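Local coordinates for protein EreC (Klebsiella pneumoniae, PDB 6XCQ) that probably inactivates macrolide antibiotics such as erythromycin by hydrolysing the ester bond of their lactone ring, and so confers resistance, at residues Y338-F343 with E419-I424. The protein carries 1 engineered substitution. Residues are numbered along the deposited sequence; the frame is centred on the assembly and turned at random.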
ATOM      1  N   TYR A 338     -15.261  -5.959  -0.366  1.00 20.45           N
ATOM      2  CA  TYR A 338     -14.033  -5.498   0.268  1.00 20.41           C
ATOM      3  C   TYR A 338     -14.093  -5.774   1.762  1.00 19.74           C
ATOM      4  O   TYR A 338     -15.106  -5.483   2.406  1.00 20.19           O
ATOM      5  CB  TYR A 338     -13.819  -3.999   0.039  1.00 16.14           C
ATOM      6  CG  TYR A 338     -12.645  -3.430   0.812  1.00 16.61           C
ATOM      7  CD1 TYR A 338     -11.351  -3.856   0.556  1.00 16.82           C
ATOM      8  CD2 TYR A 338     -12.831  -2.455   1.786  1.00 15.82           C
ATOM      9  CE1 TYR A 338     -10.262  -3.324   1.267  1.00 15.76           C
ATOM     10  CE2 TYR A 338     -11.758  -1.919   2.487  1.00 17.93           C
ATOM     11  CZ  TYR A 338     -10.482  -2.359   2.226  1.00 17.83           C
ATOM     12  OH  TYR A 338      -9.419  -1.840   2.942  1.00 16.32           O
ATOM     13  N   ARG A 339     -13.002  -6.316   2.314  1.00 17.16           N
ATOM     14  CA  ARG A 339     -12.858  -6.504   3.757  1.00 17.09           C
ATOM     15  C   ARG A 339     -11.512  -5.947   4.199  1.00 18.57           C
ATOM     16  O   ARG A 339     -10.529  -6.044   3.459  1.00 17.30           O
ATOM     17  CB  ARG A 339     -12.951  -7.990   4.153  1.00 25.17           C
ATOM     18  CG  ARG A 339     -14.147  -8.746   3.568  1.00 17.73           C
ATOM     19  CD  ARG A 339     -15.488  -8.389   4.216  1.00 18.04           C
ATOM     20  NE  ARG A 339     -16.525  -9.258   3.653  1.00 27.63           N
ATOM     21  CZ  ARG A 339     -17.342  -8.929   2.650  1.00 31.52           C
ATOM     22  NH1 ARG A 339     -17.293  -7.717   2.103  1.00 24.55           N
ATOM     23  NH2 ARG A 339     -18.217  -9.816   2.191  1.00 28.62           N
ATOM     24  N   ALA A 340     -11.466  -5.375   5.410  1.00 22.35           N
ATOM     25  CA  ALA A 340     -10.260  -4.742   5.945  1.00 16.47           C
ATOM     26  C   ALA A 340      -9.935  -5.322   7.317  1.00 14.22           C
ATOM     27  O   ALA A 340     -10.753  -5.237   8.238  1.00 13.85           O
ATOM     28  CB  ALA A 340     -10.440  -3.224   6.057  1.00 15.72           C
ATOM     29  N   ILE A 341      -8.737  -5.869   7.467  1.00 17.40           N
ATOM     30  CA  ILE A 341      -8.287  -6.411   8.743  1.00 12.24           C
ATOM     31  C   ILE A 341      -7.156  -5.518   9.253  1.00 14.11           C
ATOM     32  O   ILE A 341      -6.072  -5.468   8.656  1.00 14.03           O
ATOM     33  CB  ILE A 341      -7.845  -7.873   8.620  1.00 17.03           C
ATOM     34  CG1 ILE A 341      -8.917  -8.686   7.872  1.00 17.77           C
ATOM     35  CG2 ILE A 341      -7.564  -8.446  10.015  1.00 17.07           C
ATOM     36  CD1 ILE A 341      -8.614 -10.160   7.730  1.00 15.97           C
ATOM     37  N   ALA A 342      -7.427  -4.763  10.314  1.00 12.26           N
ATOM     38  CA  ALA A 342      -6.394  -3.963  10.964  1.00 15.77           C
ATOM     39  C   ALA A 342      -5.489  -4.841  11.824  1.00 13.42           C
ATOM     40  O   ALA A 342      -5.931  -5.847  12.381  1.00 13.02           O
ATOM     41  CB  ALA A 342      -7.015  -2.880  11.836  1.00  9.26           C
ATOM     42  N   PHE A 343      -4.211  -4.462  11.912  1.00 12.68           N
ATOM     43  CA  PHE A 343      -3.234  -5.109  12.790  1.00 12.92           C
ATOM     44  C   PHE A 343      -2.804  -4.099  13.838  1.00 14.34           C
ATOM     45  O   PHE A 343      -2.398  -2.988  13.484  1.00 14.72           O
ATOM     46  CB  PHE A 343      -1.970  -5.561  12.041  1.00 13.00           C
ATOM     47  CG  PHE A 343      -2.131  -6.761  11.172  1.00 11.78           C
ATOM     48  CD1 PHE A 343      -3.358  -7.097  10.607  1.00 17.56           C
ATOM     49  CD2 PHE A 343      -1.021  -7.526  10.852  1.00 19.47           C
ATOM     50  CE1 PHE A 343      -3.480  -8.205   9.758  1.00 17.06           C
ATOM     51  CE2 PHE A 343      -1.138  -8.632  10.011  1.00 21.76           C
ATOM     52  CZ  PHE A 343      -2.370  -8.967   9.471  1.00 21.38           C
ATOM     53  N   GLU A 419     -17.519   0.121  11.766  1.00 20.75           N
ATOM     54  CA  GLU A 419     -17.610   0.565  10.383  1.00 19.91           C
ATOM     55  C   GLU A 419     -16.243   0.644   9.724  1.00 19.15           C
ATOM     56  O   GLU A 419     -16.141   0.517   8.498  1.00 19.17           O
ATOM     57  CB  GLU A 419     -18.271   1.936  10.341  1.00 21.08           C
ATOM     58  CG  GLU A 419     -19.654   1.935  10.948  1.00 31.31           C
ATOM     59  CD  GLU A 419     -20.464   3.102  10.472  1.00 57.54           C
ATOM     60  OE1 GLU A 419     -21.610   2.890  10.022  1.00 84.39           O
ATOM     61  OE2 GLU A 419     -19.941   4.239  10.552  1.00 53.05           O
ATOM     62  N   ALA A 420     -15.192   0.865  10.518  1.00 21.31           N
ATOM     63  CA  ALA A 420     -13.868   1.141   9.973  1.00 18.65           C
ATOM     64  C   ALA A 420     -13.160  -0.126   9.516  1.00 22.22           C
ATOM     65  O   ALA A 420     -12.480  -0.117   8.483  1.00 19.54           O
ATOM     66  CB  ALA A 420     -13.026   1.874  11.019  1.00 19.62           C
ATOM     67  N   PHE A 421     -13.292  -1.219  10.272  1.00 14.44           N
ATOM     68  CA  PHE A 421     -12.627  -2.474   9.947  1.00 16.59           C
ATOM     69  C   PHE A 421     -13.601  -3.624  10.137  1.00 19.21           C
ATOM     70  O   PHE A 421     -14.560  -3.522  10.901  1.00 19.74           O
ATOM     71  CB  PHE A 421     -11.380  -2.684  10.825  1.00 12.34           C
ATOM     72  CG  PHE A 421     -10.351  -1.618  10.639  1.00 16.99           C
ATOM     73  CD1 PHE A 421      -9.471  -1.672   9.555  1.00 15.75           C
ATOM     74  CD2 PHE A 421     -10.291  -0.537  11.497  1.00 15.03           C
ATOM     75  CE1 PHE A 421      -8.523  -0.675   9.368  1.00 15.27           C
ATOM     76  CE2 PHE A 421      -9.348   0.460  11.303  1.00 15.42           C
ATOM     77  CZ  PHE A 421      -8.468   0.383  10.225  1.00 11.78           C
ATOM     78  N   ASP A 422     -13.330  -4.733   9.446  1.00 16.58           N
ATOM     79  CA  ASP A 422     -14.124  -5.944   9.621  1.00 18.28           C
ATOM     80  C   ASP A 422     -13.584  -6.840  10.726  1.00 20.20           C
ATOM     81  O   ASP A 422     -14.374  -7.514  11.392  1.00 17.86           O
ATOM     82  CB  ASP A 422     -14.193  -6.737   8.315  1.00 16.71           C
ATOM     83  CG  ASP A 422     -14.948  -5.991   7.216  1.00 24.84           C
ATOM     84  OD1 ASP A 422     -16.196  -6.051   7.194  1.00 20.10           O
ATOM     85  OD2 ASP A 422     -14.288  -5.316   6.397  1.00 20.75           O
ATOM     86  N   ALA A 423     -12.265  -6.857  10.941  1.00 12.61           N
ATOM     87  CA  ALA A 423     -11.657  -7.646  12.007  1.00 16.90           C
ATOM     88  C   ALA A 423     -10.393  -6.939  12.473  1.00 17.58           C
ATOM     89  O   ALA A 423      -9.902  -6.023  11.813  1.00 16.48           O
ATOM     90  CB  ALA A 423     -11.336  -9.075  11.558  1.00 14.52           C
ATOM     91  N   ILE A 424      -9.876  -7.370  13.630  1.00 14.28           N
ATOM     92  CA  ILE A 424      -8.641  -6.836  14.202  1.00 13.51           C
ATOM     93  C   ILE A 424      -7.725  -7.988  14.581  1.00 20.55           C
ATOM     94  O   ILE A 424      -8.158  -8.964  15.209  1.00 22.02           O
ATOM     95  CB  ILE A 424      -8.875  -5.957  15.445  1.00 14.31           C
ATOM     96  CG1 ILE A 424     -10.081  -5.017  15.287  1.00 19.45           C
ATOM     97  CG2 ILE A 424      -7.611  -5.161  15.740  1.00 17.65           C
ATOM     98  CD1 ILE A 424      -9.826  -3.801  14.393  1.00 12.41           C
TER
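The carboxylate of D422 reaches across to the backbone of A340, where OD2 accepts the amide N-H of A340 at 3.0 Å on its anti side. The CG of D422 stands beside its own backbone N (chi1 -66°), which brings the carboxylate to A340 N while D422 N itself donates to A340 O over 2.9 Å. A340 is thus gripped at both its N-H and its C=O by this one aspartate, and A423 N adds a weak bond to the same carbonyl oxygen. OD2 has a second, charged partner in K312, a salt bridge that probably favours the ionised carboxylate. R339 offers D422 its aliphatic part: its CD lies 3.9 Å from D422 OD1, but the guanidinium, its plane 46° from that of the carboxylate, makes no salt bridge with D422. Bent at chi2 (-73°), the arginine chain brings NH1 back to hydrogen-bond Y338 O from above the carbonyl plane, with E336 O as a further acceptor for NH1, while NE bonds L56 O.

Further along, the pairing becomes that of parallel strands, with A342 N donating to A423 O at 3.2 Å. On the face carrying A340 and A342, A342 CB sits over the centre of the F421 ring, 3.6 Å from its centroid, in a CH-pi contact; A340 CB meets CD1 of this ring obliquely. I424 CD1 touches A342 CB as well. On the other face, I341 CG2 packs against A423 CB.

F421 is the first residue to depart from helical geometry after helix 417-420, so the contact spans the turn leading from that helix into strand 423-427. M406 of strand 405-408 touches A342, F421 and I424, whereas strand 338-345 lies between strands 423-427 and 62-65, parallel to both, in the mixed eight-stranded sheet.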